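Local atomic coordinates of glideosome-associated protein 50 (Plasmodium falciparum 3D7, PDB entry 3TGH), a protein that belongs to the glideosome, the machinery of gliding motility and host-cell invasion, and probably anchors this motor complex in the inner membrane complex of the parasite. Residues Gly10-Asp15 / Gly42-Asp47; Ile38-Ser43 / Phe76-Gly81; Asn90-Lys95 / Pro119-Pro124; Pro124-His129 / Phe156-Val161; Ile248-Gly253 / Gly275-Glu280. All blocks are in the same frame, centred on the assembly; numbering follows the deposited sequence. Where two conformers were deposited one is given.

Contact 1: residues Gly10-Asp15 / Gly42-Asp47; sequences GDWGKD and GSNFID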
# COMPACT_ATOMS: atom_id res chain seq x y z
N GLY A 10 6.01 -2.12 -4.66
CA GLY A 10 6.66 -2.08 -3.34
C GLY A 10 8.16 -2.29 -3.36
O GLY A 10 8.68 -3.00 -4.22
N ASP A 11 8.86 -1.63 -2.44
CA ASP A 11 10.31 -1.82 -2.24
C ASP A 11 11.09 -1.62 -3.54
O ASP A 11 11.96 -2.42 -3.91
CB ASP A 11 10.55 -3.20 -1.64
CG ASP A 11 9.91 -3.35 -0.27
OD1 ASP A 11 10.50 -2.86 0.71
OD2 ASP A 11 8.82 -3.94 -0.17
N TRP A 12 10.77 -0.51 -4.20
CA TRP A 12 11.09 -0.27 -5.60
C TRP A 12 12.35 0.58 -5.79
O TRP A 12 12.94 0.60 -6.88
CB TRP A 12 9.87 0.40 -6.28
CG TRP A 12 9.35 1.55 -5.48
CD1 TRP A 12 8.28 1.55 -4.63
CD2 TRP A 12 9.91 2.88 -5.41
NE1 TRP A 12 8.13 2.78 -4.04
CE2 TRP A 12 9.11 3.62 -4.51
CE3 TRP A 12 10.99 3.51 -6.04
CZ2 TRP A 12 9.37 4.95 -4.21
CZ3 TRP A 12 11.24 4.85 -5.74
CH2 TRP A 12 10.44 5.55 -4.83
N GLY A 13 12.77 1.28 -4.74
CA GLY A 13 13.84 2.28 -4.87
C GLY A 13 15.25 1.78 -4.72
O GLY A 13 15.89 2.00 -3.69
N LYS A 14 15.74 1.12 -5.77
CA LYS A 14 17.12 0.66 -5.84
C LYS A 14 17.52 0.54 -7.31
O LYS A 14 16.74 0.06 -8.13
CB LYS A 14 17.28 -0.68 -5.15
CG LYS A 14 18.73 -1.14 -5.00
CD LYS A 14 18.85 -2.46 -4.25
CE LYS A 14 20.31 -2.87 -4.10
NZ LYS A 14 20.47 -4.14 -3.34
N ASP A 15 18.73 0.99 -7.64
CA ASP A 15 19.21 0.94 -9.03
C ASP A 15 19.67 -0.48 -9.37
O ASP A 15 20.82 -0.86 -9.12
CB ASP A 15 20.34 1.95 -9.24
CG ASP A 15 20.84 1.99 -10.69
OD1 ASP A 15 20.09 1.61 -11.61
OD2 ASP A 15 22.00 2.41 -10.89
N GLY A 42 5.44 -1.68 1.39
CA GLY A 42 6.85 -1.89 1.66
C GLY A 42 7.59 -0.60 1.90
O GLY A 42 7.00 0.41 2.31
N SER A 43 8.89 -0.62 1.65
CA SER A 43 9.71 0.59 1.70
C SER A 43 9.68 1.31 0.35
O SER A 43 9.27 0.74 -0.67
CB SER A 43 11.16 0.25 2.06
OG SER A 43 11.26 -0.21 3.40
N ASN A 44 10.12 2.56 0.35
CA ASN A 44 10.32 3.31 -0.88
C ASN A 44 11.77 3.15 -1.35
O ASN A 44 12.03 2.54 -2.38
CB ASN A 44 9.99 4.79 -0.68
CG ASN A 44 8.52 5.03 -0.44
OD1 ASN A 44 7.67 4.48 -1.15
ND2 ASN A 44 8.21 5.85 0.56
N PHE A 45 12.70 3.69 -0.57
CA PHE A 45 14.10 3.68 -0.93
C PHE A 45 14.83 2.65 -0.09
O PHE A 45 14.88 2.76 1.13
CB PHE A 45 14.71 5.07 -0.73
CG PHE A 45 14.14 6.11 -1.64
CD1 PHE A 45 14.69 6.35 -2.89
CD2 PHE A 45 13.04 6.85 -1.24
CE1 PHE A 45 14.16 7.32 -3.73
CE2 PHE A 45 12.50 7.82 -2.08
CZ PHE A 45 13.05 8.05 -3.32
N ILE A 46 15.43 1.67 -0.77
CA ILE A 46 16.07 0.56 -0.08
C ILE A 46 17.25 1.03 0.78
O ILE A 46 17.50 0.47 1.84
CB ILE A 46 16.50 -0.55 -1.07
CG1 ILE A 46 15.30 -1.07 -1.87
CG2 ILE A 46 17.20 -1.70 -0.32
CD1 ILE A 46 14.13 -1.55 -1.01
N ASP A 47 17.96 2.06 0.33
CA ASP A 47 19.06 2.63 1.12
C ASP A 47 18.69 3.95 1.80
O ASP A 47 19.57 4.64 2.32
CB ASP A 47 20.31 2.80 0.25
CG ASP A 47 20.89 1.47 -0.21
OD1 ASP A 47 20.97 0.52 0.60
OD2 ASP A 47 21.28 1.37 -1.39
O HOH W 1 10.61 -2.75 3.50
O HOH W 2 17.94 3.22 -2.32
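Carboxylate oxygen OD1 of D11 is gripped by two donors. The backbone N of S43 reaches it at 2.9 Å in a nearly straight bond (165°), coming from above the carboxylate plane, and water 1 donates to the same OD1 at 2.8 Å while accepting from the S43 hydroxyl. OD2 rests against CA of G42 and takes the backbone N of H233, so both ends of the carboxylate are tied and its rotation is fixed.

W12 roofs the next turn. With CG placed between its backbone N and carbonyl carbon (chi1 49°), its indole lies over the carbonyl of N44, whose O sits 3.6 Å above the ring plane near its centre. The NE1 bond to N44 OD1 is weak at 3.4 Å; NE1 is better served by S40 OG, and N44 OD1 by T78 OG1. The CH2 corner is directed at the face of the F45 ring in an edge-to-face pair, centroids 5.2 Å apart and planes at 62°.

At the G13/F45 bridge one backbone bond is straight, I46 N to G13 O at 3.0 Å, and one weak and bent, G13 N to N44 O at 2.8 Å. G13 O also accepts from water 2. G13 centres an inverse gamma turn, and I46 packs its CG1 against CB of K14 and its CD1 at 3.7 Å from D11 O.

The first loop, G10-G13, is the GDXG signature of the metallophosphoesterases. The second, starting at G42, stands where active purple acid phosphatases carry GDXXY, with S43 at the aspartate position; D11 adjoins metal-binding H233, consistent with a metal site.

Contact 2: residues Ile38-Ser43 / Phe76-Gly81; sequences IVSPGS and FFTVLG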
# COMPACT_ATOMS: atom_id res chain seq x y z
N ILE A 38 -1.67 4.85 -7.99
CA ILE A 38 -0.71 3.85 -7.54
C ILE A 38 -0.66 3.89 -6.02
O ILE A 38 -0.71 4.97 -5.41
CB ILE A 38 0.70 4.13 -8.12
CG1 ILE A 38 0.66 4.15 -9.65
CG2 ILE A 38 1.72 3.11 -7.60
CD1 ILE A 38 1.80 4.97 -10.27
N VAL A 39 -0.55 2.73 -5.39
CA VAL A 39 -0.22 2.64 -3.98
C VAL A 39 1.13 1.94 -3.86
O VAL A 39 1.47 1.10 -4.69
CB VAL A 39 -1.28 1.89 -3.13
CG1 VAL A 39 -2.66 2.55 -3.26
CG2 VAL A 39 -1.35 0.40 -3.52
N SER A 40 1.88 2.28 -2.82
CA SER A 40 3.21 1.70 -2.63
C SER A 40 3.39 1.09 -1.25
O SER A 40 3.65 1.82 -0.29
CB SER A 40 4.28 2.75 -2.89
OG SER A 40 5.58 2.20 -2.75
N PRO A 41 3.23 -0.24 -1.13
CA PRO A 41 3.53 -0.91 0.12
C PRO A 41 5.03 -1.06 0.29
O PRO A 41 5.81 -0.61 -0.54
CB PRO A 41 2.83 -2.26 -0.05
CG PRO A 41 2.95 -2.55 -1.49
CD PRO A 41 2.81 -1.21 -2.17
N GLY A 42 5.44 -1.68 1.39
CA GLY A 42 6.85 -1.89 1.66
C GLY A 42 7.59 -0.60 1.90
O GLY A 42 7.00 0.41 2.31
N SER A 43 8.89 -0.62 1.65
CA SER A 43 9.71 0.59 1.70
C SER A 43 9.68 1.31 0.35
O SER A 43 9.27 0.74 -0.67
CB SER A 43 11.16 0.25 2.06
OG SER A 43 11.26 -0.21 3.40
N PHE A 76 0.51 8.85 -6.32
CA PHE A 76 1.38 7.78 -5.85
C PHE A 76 1.29 7.81 -4.32
O PHE A 76 2.02 8.56 -3.66
CB PHE A 76 2.80 8.05 -6.34
CG PHE A 76 3.78 6.94 -6.07
CD1 PHE A 76 3.97 5.92 -6.99
CD2 PHE A 76 4.56 6.94 -4.93
CE1 PHE A 76 4.89 4.90 -6.76
CE2 PHE A 76 5.48 5.92 -4.68
CZ PHE A 76 5.63 4.91 -5.60
N PHE A 77 0.35 7.04 -3.77
CA PHE A 77 0.05 7.03 -2.34
C PHE A 77 1.05 6.07 -1.71
O PHE A 77 1.00 4.86 -1.98
CB PHE A 77 -1.36 6.51 -2.05
CG PHE A 77 -2.47 7.38 -2.57
CD1 PHE A 77 -2.80 8.56 -1.92
CD2 PHE A 77 -3.21 6.99 -3.67
CE1 PHE A 77 -3.83 9.36 -2.40
CE2 PHE A 77 -4.24 7.78 -4.15
CZ PHE A 77 -4.55 8.96 -3.52
N THR A 78 1.94 6.60 -0.90
CA THR A 78 2.98 5.77 -0.33
C THR A 78 3.04 5.81 1.19
O THR A 78 2.38 6.61 1.84
CB THR A 78 4.35 6.10 -0.96
OG1 THR A 78 5.28 5.07 -0.59
CG2 THR A 78 4.86 7.45 -0.51
N VAL A 79 3.78 4.85 1.74
CA VAL A 79 4.09 4.80 3.16
C VAL A 79 5.58 4.48 3.29
O VAL A 79 6.22 4.08 2.32
CB VAL A 79 3.32 3.67 3.88
CG1 VAL A 79 1.83 3.97 3.91
CG2 VAL A 79 3.60 2.32 3.23
N LEU A 80 6.10 4.65 4.49
CA LEU A 80 7.47 4.30 4.79
C LEU A 80 7.56 2.85 5.24
O LEU A 80 6.67 2.31 5.90
CB LEU A 80 8.02 5.19 5.90
CG LEU A 80 8.81 6.44 5.46
CD1 LEU A 80 8.40 7.04 4.13
CD2 LEU A 80 8.86 7.45 6.57
N GLY A 81 8.69 2.23 4.90
CA GLY A 81 9.06 0.96 5.47
C GLY A 81 10.33 1.11 6.27
O GLY A 81 10.88 2.21 6.41
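Strands 38-40 and 76-78 run parallel, their axes approaching to 4.6 Å with 21° between directions, and two backbone bonds register them: F77 N to I38 O at 2.8 Å and S40 N to F77 O at 2.9 Å.

On the face that carries I38, S40, F76 and T78, the phenyl ring of F76 spans two residues of the partner strand. Its CG stands anti to the backbone N (chi1 -173°), which lays the ring back across the strand: CD1 meets I38 CG2 at 3.7 Å, and the far CZ reaches S40 CB at the same 3.7 Å. The S40 hydroxyl itself serves L9 O. The other face is looser, with V39 CG1 4.3 Å from F77 CB.

Past the strands the chains stay close without further backbone bonds between them. V79 sets CG2 at 3.6 Å from S40 O, and S43 OG lies 3.2 Å from CA of G81 while also bonding to R83 N. G42, with its positive phi, turns the chain here.

Such parallel neighbours, linked through helix 56-62, form the beta-alpha-beta unit of a calcineurin-like phosphoesterase, with the loops at the strands' C-terminal ends lying beside metal-binding H233, consistent with the site of related phosphoesterases.

Contact 3: residues Asn90-Lys95 / Pro119-Pro124; sequences NAQLLK and PKWIMP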
# COMPACT_ATOMS: atom_id res chain seq x y z
N ASN A 90 11.96 12.23 7.48
CA ASN A 90 11.24 13.51 7.46
C ASN A 90 11.21 14.15 6.08
O ASN A 90 10.22 14.77 5.69
CB ASN A 90 11.85 14.47 8.49
CG ASN A 90 11.06 15.76 8.62
OD1 ASN A 90 11.55 16.83 8.25
ND2 ASN A 90 9.84 15.66 9.12
N ALA A 91 12.29 13.98 5.32
CA ALA A 91 12.35 14.45 3.95
C ALA A 91 11.28 13.82 3.07
O ALA A 91 10.70 14.50 2.22
CB ALA A 91 13.75 14.21 3.35
N GLN A 92 10.99 12.54 3.28
CA GLN A 92 9.95 11.87 2.50
C GLN A 92 8.56 12.39 2.87
O GLN A 92 7.69 12.47 2.01
CB GLN A 92 10.02 10.36 2.70
CG GLN A 92 11.32 9.77 2.21
CD GLN A 92 11.24 8.28 1.98
OE1 GLN A 92 10.26 7.77 1.41
NE2 GLN A 92 12.27 7.57 2.40
N LEU A 93 8.38 12.74 4.14
CA LEU A 93 7.14 13.36 4.61
C LEU A 93 6.95 14.75 3.99
O LEU A 93 5.85 15.09 3.51
CB LEU A 93 7.16 13.42 6.14
CG LEU A 93 5.95 14.03 6.84
CD1 LEU A 93 4.75 13.11 6.71
CD2 LEU A 93 6.25 14.35 8.31
N LEU A 94 8.01 15.56 3.99
CA LEU A 94 7.90 16.92 3.46
C LEU A 94 7.62 16.90 1.95
O LEU A 94 6.86 17.74 1.45
CB LEU A 94 9.16 17.73 3.78
CG LEU A 94 9.35 18.07 5.26
CD1 LEU A 94 10.72 18.69 5.48
CD2 LEU A 94 8.23 18.98 5.78
N LYS A 95 8.22 15.96 1.24
CA LYS A 95 7.89 15.76 -0.17
C LYS A 95 6.42 15.35 -0.31
O LYS A 95 5.76 15.71 -1.29
CB LYS A 95 8.77 14.67 -0.78
CG LYS A 95 10.18 15.12 -1.09
CD LYS A 95 10.37 15.41 -2.57
CE LYS A 95 11.80 15.85 -2.84
NZ LYS A 95 12.03 16.13 -4.28
N PRO A 119 4.73 10.26 -11.37
CA PRO A 119 3.56 10.32 -10.49
C PRO A 119 3.70 11.32 -9.34
O PRO A 119 4.82 11.61 -8.90
CB PRO A 119 3.44 8.89 -9.95
CG PRO A 119 4.17 8.04 -10.93
CD PRO A 119 5.27 8.89 -11.47
N LYS A 120 2.58 11.82 -8.85
CA LYS A 120 2.58 12.80 -7.75
C LYS A 120 2.75 12.07 -6.41
O LYS A 120 1.90 11.30 -6.00
CB LYS A 120 1.29 13.62 -7.76
CG LYS A 120 1.29 14.79 -6.77
CD LYS A 120 -0.03 15.54 -6.75
CE LYS A 120 0.05 16.76 -5.82
NZ LYS A 120 -1.23 17.53 -5.76
N TRP A 121 3.86 12.35 -5.73
CA TRP A 121 4.20 11.74 -4.45
C TRP A 121 3.25 12.24 -3.36
O TRP A 121 3.19 13.44 -3.09
CB TRP A 121 5.64 12.12 -4.13
CG TRP A 121 6.25 11.51 -2.92
CD1 TRP A 121 6.22 12.00 -1.65
CD2 TRP A 121 7.05 10.32 -2.87
NE1 TRP A 121 6.93 11.18 -0.81
CE2 TRP A 121 7.45 10.15 -1.53
CE3 TRP A 121 7.45 9.38 -3.82
CZ2 TRP A 121 8.24 9.07 -1.12
CZ3 TRP A 121 8.24 8.32 -3.41
CH2 TRP A 121 8.62 8.17 -2.07
N ILE A 122 2.48 11.32 -2.77
CA ILE A 122 1.51 11.65 -1.74
C ILE A 122 1.82 10.86 -0.47
O ILE A 122 1.83 9.63 -0.47
CB ILE A 122 0.07 11.35 -2.20
CG1 ILE A 122 -0.26 12.19 -3.44
CG2 ILE A 122 -0.93 11.64 -1.08
CD1 ILE A 122 -1.67 12.01 -3.93
N MET A 123 2.11 11.59 0.60
CA MET A 123 2.28 10.98 1.93
C MET A 123 2.11 12.11 2.96
O MET A 123 3.09 12.67 3.45
CB MET A 123 3.65 10.30 2.07
CG MET A 123 3.69 9.38 3.27
SD MET A 123 5.25 8.50 3.49
CE MET A 123 6.23 9.81 4.21
N PRO A 124 0.85 12.46 3.27
CA PRO A 124 0.57 13.63 4.14
C PRO A 124 0.96 13.42 5.61
O PRO A 124 1.15 14.40 6.35
CB PRO A 124 -0.94 13.82 3.99
CG PRO A 124 -1.46 12.49 3.60
CD PRO A 124 -0.39 11.82 2.80
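Helix 89-97 packs against the edge strand 120-122 of one of the two large sheets, with Q92, L93 and K95 facing W121 and M123. The polar centre of the contact is the indole of W121. Its NE1 donates to the backbone O of Q92 at 3.2 Å (155°), and that oxygen lies near the ring plane, so the bond is made at the indole edge. The side chain of Q92 follows the same edge: OE1 stands in the ring plane at 3.5 Å from CZ2, although its hydrogen bond goes to N44 ND2, while NE2 goes to D84. The amide plane is turned 54° from the ring.

On the pyrrole side CD1 touches K95, 3.8 Å from CB. The lysine chain then bends at chi2 (-101°) and leads away from W121 toward a cation-pi contact with W57.

M123 supplies the apolar half. Its chain is extended as far as SD and then bent, which carries the methyl CE onto the helix backbone at Q92-L93, apart from the indole, 3.6 Å from L93 N and 4.2 Å from L93 CB. Beyond it, L93 CD1 reaches P124 O at 3.8 Å.

W57 and Y61 also meet the W121 ring edge-to-face. Together with K95 CB and the N-H bond made in the ring plane to a helix carbonyl, these two rings hold the indole from several directions, which probably limits its rotation.

Contact 4: residues Pro124-His129 / Phe156-Val161; sequences PNYWYH and FIDTWV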
# COMPACT_ATOMS: atom_id res chain seq x y z
N PRO A 124 0.85 12.46 3.27
CA PRO A 124 0.57 13.63 4.14
C PRO A 124 0.96 13.42 5.61
O PRO A 124 1.15 14.40 6.35
CB PRO A 124 -0.94 13.82 3.99
CG PRO A 124 -1.46 12.49 3.60
CD PRO A 124 -0.39 11.82 2.80
N ASN A 125 1.10 12.16 6.00
CA ASN A 125 1.58 11.76 7.31
C ASN A 125 2.07 10.31 7.17
O ASN A 125 1.83 9.68 6.14
CB ASN A 125 0.47 11.87 8.36
CG ASN A 125 0.98 11.62 9.78
OD1 ASN A 125 2.07 12.06 10.15
ND2 ASN A 125 0.19 10.91 10.58
N TYR A 126 2.75 9.81 8.20
CA TYR A 126 3.26 8.44 8.18
C TYR A 126 2.12 7.41 8.12
O TYR A 126 2.32 6.31 7.61
CB TYR A 126 4.17 8.20 9.40
CG TYR A 126 5.35 9.15 9.43
CD1 TYR A 126 6.37 9.05 8.48
CD2 TYR A 126 5.42 10.18 10.36
CE1 TYR A 126 7.44 9.93 8.47
CE2 TYR A 126 6.50 11.08 10.36
CZ TYR A 126 7.51 10.94 9.42
OH TYR A 126 8.58 11.80 9.40
N TRP A 127 0.95 7.79 8.63
CA TRP A 127 -0.28 7.03 8.48
C TRP A 127 -1.40 8.00 8.09
O TRP A 127 -1.41 9.16 8.52
CB TRP A 127 -0.65 6.28 9.77
CG TRP A 127 -0.96 7.17 10.94
CD1 TRP A 127 -2.18 7.57 11.36
CD2 TRP A 127 -0.01 7.77 11.82
NE1 TRP A 127 -2.06 8.39 12.47
CE2 TRP A 127 -0.72 8.53 12.76
CE3 TRP A 127 1.39 7.73 11.91
CZ2 TRP A 127 -0.09 9.26 13.77
CZ3 TRP A 127 2.02 8.45 12.90
CH2 TRP A 127 1.28 9.21 13.83
N TYR A 128 -2.33 7.53 7.27
CA TYR A 128 -3.40 8.38 6.73
C TYR A 128 -4.46 7.53 6.02
O TYR A 128 -4.42 6.29 6.07
CB TYR A 128 -2.82 9.47 5.80
CG TYR A 128 -2.13 8.96 4.54
CD1 TYR A 128 -0.81 8.52 4.59
CD2 TYR A 128 -2.79 8.94 3.31
CE1 TYR A 128 -0.17 8.03 3.47
CE2 TYR A 128 -2.15 8.48 2.16
CZ TYR A 128 -0.84 8.01 2.25
OH TYR A 128 -0.20 7.55 1.13
N HIS A 129 -5.43 8.18 5.39
CA HIS A 129 -6.49 7.47 4.67
C HIS A 129 -6.88 8.24 3.43
O HIS A 129 -6.61 9.43 3.32
CB HIS A 129 -7.71 7.29 5.56
CG HIS A 129 -8.15 8.56 6.22
ND1 HIS A 129 -7.78 8.89 7.50
CD2 HIS A 129 -8.86 9.61 5.75
CE1 HIS A 129 -8.29 10.07 7.82
NE2 HIS A 129 -8.95 10.52 6.77
N PHE A 156 -3.73 3.74 5.09
CA PHE A 156 -2.28 3.62 4.98
C PHE A 156 -1.67 3.62 6.37
O PHE A 156 -1.89 4.55 7.15
CB PHE A 156 -1.71 4.75 4.12
CG PHE A 156 -2.22 4.74 2.71
CD1 PHE A 156 -3.43 5.35 2.39
CD2 PHE A 156 -1.52 4.07 1.70
CE1 PHE A 156 -3.93 5.32 1.08
CE2 PHE A 156 -2.01 4.03 0.41
CZ PHE A 156 -3.23 4.65 0.10
N ILE A 157 -0.90 2.58 6.68
CA ILE A 157 -0.31 2.43 8.01
C ILE A 157 1.21 2.40 7.94
O ILE A 157 1.80 2.02 6.93
CB ILE A 157 -0.82 1.15 8.73
CG1 ILE A 157 -0.51 -0.12 7.95
CG2 ILE A 157 -2.32 1.22 8.96
CD1 ILE A 157 -0.87 -1.42 8.71
N ASP A 158 1.83 2.84 9.04
CA ASP A 158 3.25 2.71 9.22
C ASP A 158 3.48 1.60 10.22
O ASP A 158 3.28 1.78 11.43
CB ASP A 158 3.88 4.00 9.72
CG ASP A 158 5.39 3.94 9.68
OD1 ASP A 158 5.95 3.02 10.31
OD2 ASP A 158 6.02 4.75 8.99
N THR A 159 3.91 0.45 9.73
CA THR A 159 4.06 -0.71 10.59
C THR A 159 5.23 -0.61 11.57
O THR A 159 5.26 -1.35 12.55
CB THR A 159 4.13 -2.02 9.77
OG1 THR A 159 5.10 -1.91 8.73
CG2 THR A 159 2.77 -2.34 9.16
N TRP A 160 6.18 0.29 11.33
CA TRP A 160 7.25 0.49 12.30
C TRP A 160 6.76 1.36 13.46
O TRP A 160 7.05 1.05 14.63
CB TRP A 160 8.52 1.06 11.67
CG TRP A 160 9.63 1.04 12.66
CD1 TRP A 160 10.14 -0.07 13.29
CD2 TRP A 160 10.33 2.16 13.21
NE1 TRP A 160 11.12 0.29 14.17
CE2 TRP A 160 11.27 1.65 14.14
CE3 TRP A 160 10.29 3.54 12.99
CZ2 TRP A 160 12.13 2.48 14.87
CZ3 TRP A 160 11.16 4.36 13.70
CH2 TRP A 160 12.07 3.82 14.63
N VAL A 161 6.02 2.42 13.16
CA VAL A 161 5.37 3.24 14.20
C VAL A 161 4.48 2.40 15.12
O VAL A 161 4.44 2.63 16.33
CB VAL A 161 4.55 4.39 13.59
CG1 VAL A 161 3.79 5.14 14.69
CG2 VAL A 161 5.45 5.34 12.83
O HOH W 3 4.73 5.77 6.70
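A tyrosine and a phenylalanine on paired backbones stack almost flat: the rings of Y128 and F156 stand 4.5 Å apart by centroids with planes at only 10°, an offset stack. Y128 turns its ring back over its own main chain (chi1 63°) to reach this position. F156 lies over one face, its CB making a CH-pi contact, while CD of P124 covers the opposite face, 3.5 Å above the ring plane. The hydroxyl of Y128 is satisfied by T78 O.

The backbones beneath form a hydrogen-bonded antiparallel pair, Y128 N to F156 O at 3.0 Å and F156 N to Y128 O at 2.8 Å.

Next to the pair, Y126 O touches D158 CB at 3.5 Å, and water 3 links that O to D158 OD2, donating to Y126 O at 2.6 Å. D158 OD1 accepts V161 N three residues on at 2.9 Å (170°), an Asx motif, and OD2 takes W85 NE1. In the loop before the strand, N125 ND2 sits 3.3 Å above the centre of the W127 ring while bonding to W127 O. CZ3 of W127 meets V161 CG1 loosely, and NE1 binds D178.

The pairing joins the ends of 128-136 and 148-156, successive antiparallel strands at one edge of the second sheet in this phosphoesterase fold; V161 O bonds the metal-binding H172.

Contact 5: residues Ile248-Gly253 / Gly275-Glu280; sequences ITCGSG and GFCVHE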
# COMPACT_ATOMS: atom_id res chain seq x y z
N ILE A 248 -1.85 -9.69 0.64
CA ILE A 248 -1.08 -9.62 -0.59
C ILE A 248 0.28 -9.04 -0.28
O ILE A 248 0.38 -7.94 0.28
CB ILE A 248 -1.79 -8.75 -1.63
CG1 ILE A 248 -3.12 -9.39 -2.05
CG2 ILE A 248 -0.88 -8.52 -2.82
CD1 ILE A 248 -3.94 -8.53 -2.99
N THR A 249 1.34 -9.78 -0.64
CA THR A 249 2.68 -9.25 -0.62
C THR A 249 3.06 -8.81 -2.03
O THR A 249 2.89 -9.56 -3.01
CB THR A 249 3.72 -10.27 -0.13
OG1 THR A 249 3.30 -10.83 1.12
CG2 THR A 249 5.08 -9.59 0.05
N CYS A 250 3.55 -7.58 -2.12
CA CYS A 250 3.97 -6.99 -3.37
C CYS A 250 5.25 -6.22 -3.08
O CYS A 250 5.27 -4.99 -3.07
CB CYS A 250 2.85 -6.10 -3.92
SG CYS A 250 3.13 -5.49 -5.57
N GLY A 251 6.32 -6.97 -2.79
CA GLY A 251 7.58 -6.38 -2.35
C GLY A 251 8.75 -6.55 -3.31
O GLY A 251 9.89 -6.29 -2.95
N SER A 252 8.46 -6.94 -4.55
CA SER A 252 9.53 -7.22 -5.51
C SER A 252 9.60 -6.18 -6.64
O SER A 252 9.85 -6.52 -7.80
CB SER A 252 9.38 -8.66 -6.05
OG SER A 252 8.19 -8.82 -6.82
N GLY A 253 9.42 -4.91 -6.30
CA GLY A 253 9.51 -3.83 -7.29
C GLY A 253 10.90 -3.62 -7.88
O GLY A 253 11.03 -3.07 -8.98
N GLY A 275 8.29 -7.78 -9.97
CA GLY A 275 7.00 -7.47 -10.56
C GLY A 275 6.16 -6.49 -9.78
O GLY A 275 6.68 -5.70 -8.99
N PHE A 276 4.86 -6.54 -10.00
CA PHE A 276 3.92 -5.61 -9.39
C PHE A 276 2.51 -6.17 -9.50
O PHE A 276 2.31 -7.21 -10.14
CB PHE A 276 4.03 -4.23 -10.07
CG PHE A 276 3.75 -4.26 -11.56
CD1 PHE A 276 2.46 -4.05 -12.04
CD2 PHE A 276 4.77 -4.47 -12.47
CE1 PHE A 276 2.20 -4.09 -13.40
CE2 PHE A 276 4.53 -4.50 -13.83
CZ PHE A 276 3.24 -4.30 -14.30
N CYS A 277 1.54 -5.47 -8.91
CA CYS A 277 0.14 -5.88 -9.00
C CYS A 277 -0.73 -4.81 -9.63
O CYS A 277 -0.46 -3.62 -9.49
CB CYS A 277 -0.43 -6.13 -7.62
SG CYS A 277 0.29 -7.50 -6.79
N VAL A 278 -1.79 -5.26 -10.30
CA VAL A 278 -2.85 -4.38 -10.75
C VAL A 278 -4.16 -4.90 -10.15
O VAL A 278 -4.44 -6.10 -10.18
CB VAL A 278 -2.93 -4.32 -12.28
CG1 VAL A 278 -4.10 -3.45 -12.72
CG2 VAL A 278 -1.61 -3.79 -12.85
N HIS A 279 -4.95 -3.99 -9.59
CA HIS A 279 -6.16 -4.36 -8.86
C HIS A 279 -7.34 -3.66 -9.51
O HIS A 279 -7.23 -2.51 -9.91
CB HIS A 279 -6.09 -3.92 -7.40
CG HIS A 279 -4.81 -4.28 -6.71
ND1 HIS A 279 -4.66 -5.43 -5.97
CD2 HIS A 279 -3.63 -3.62 -6.64
CE1 HIS A 279 -3.43 -5.46 -5.46
NE2 HIS A 279 -2.79 -4.38 -5.86
N GLU A 280 -8.46 -4.37 -9.60
CA GLU A 280 -9.68 -3.85 -10.21
C GLU A 280 -10.85 -4.02 -9.24
O GLU A 280 -11.19 -5.15 -8.86
CB GLU A 280 -9.95 -4.57 -11.54
CG GLU A 280 -8.77 -4.56 -12.54
CD GLU A 280 -8.93 -5.54 -13.71
OE1 GLU A 280 -9.89 -6.35 -13.74
OE2 GLU A 280 -8.07 -5.51 -14.61
O HOH W 4 6.04 -7.23 -6.13
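Two cysteines form the close-packed centre of this contact: SG of C250 lies 3.7 Å from SG of C277, far too long for a disulfide. The two sulfurs meet between the strands. C250 holds SG anti to its backbone N (chi1 -172°), which also brings it 3.7 Å from N of C277. The second firm point is polar: G275 N donates to S252 O at 3.0 Å (154°), reaching the oxygen from 44° above the carbonyl plane.

Around these points the fit is looser. I248 CG2 is 4.3 Å from C277 SG, and its CD1 comes up in the plane of the H279 ring, at the CE1 edge, 4.0 Å away. Beside G275, water 4 links the two segments, accepting from S252 N at 2.9 Å and donating only weakly to G275 O. The polar ends look elsewhere, S252 OG to D273 O and H279 to S8 OG and T288 OG1.

The strands belong to different sheets, their segment axes coming no closer than 7.7 Å, so side chains fill the interface. Strands 228-231 and 285-292 continue it on either sheet, with L228 and F290 beside I248, and helix 17-32 reaches G275 and G253 through N22.

In the fold
Contacts 1 and 2 share G42 and S43 and lie 9 Å apart by centres; W12 NE1 to S40 OG (2.9 Å) and N44 OD1 to T78 OG1 (2.5 Å) probably bond them together. Contact 3 extends the same sheet, strand 120-122 pairing with 75-78 through F76 and K120 (N to O, 2.8 Å), and its Q92 reaches N44 of contact 1. From the second sheet, contact 4 meets contact 2 where Y128 OH approaches T78 O at 2.8 Å. Contact 5 bridges the two sheets and touches contact 1 through G253 and G10. The side chains of H233 and D11 are about 5 Å apart, and the S43 side chain is about 9 Å from a bound cobalt ion.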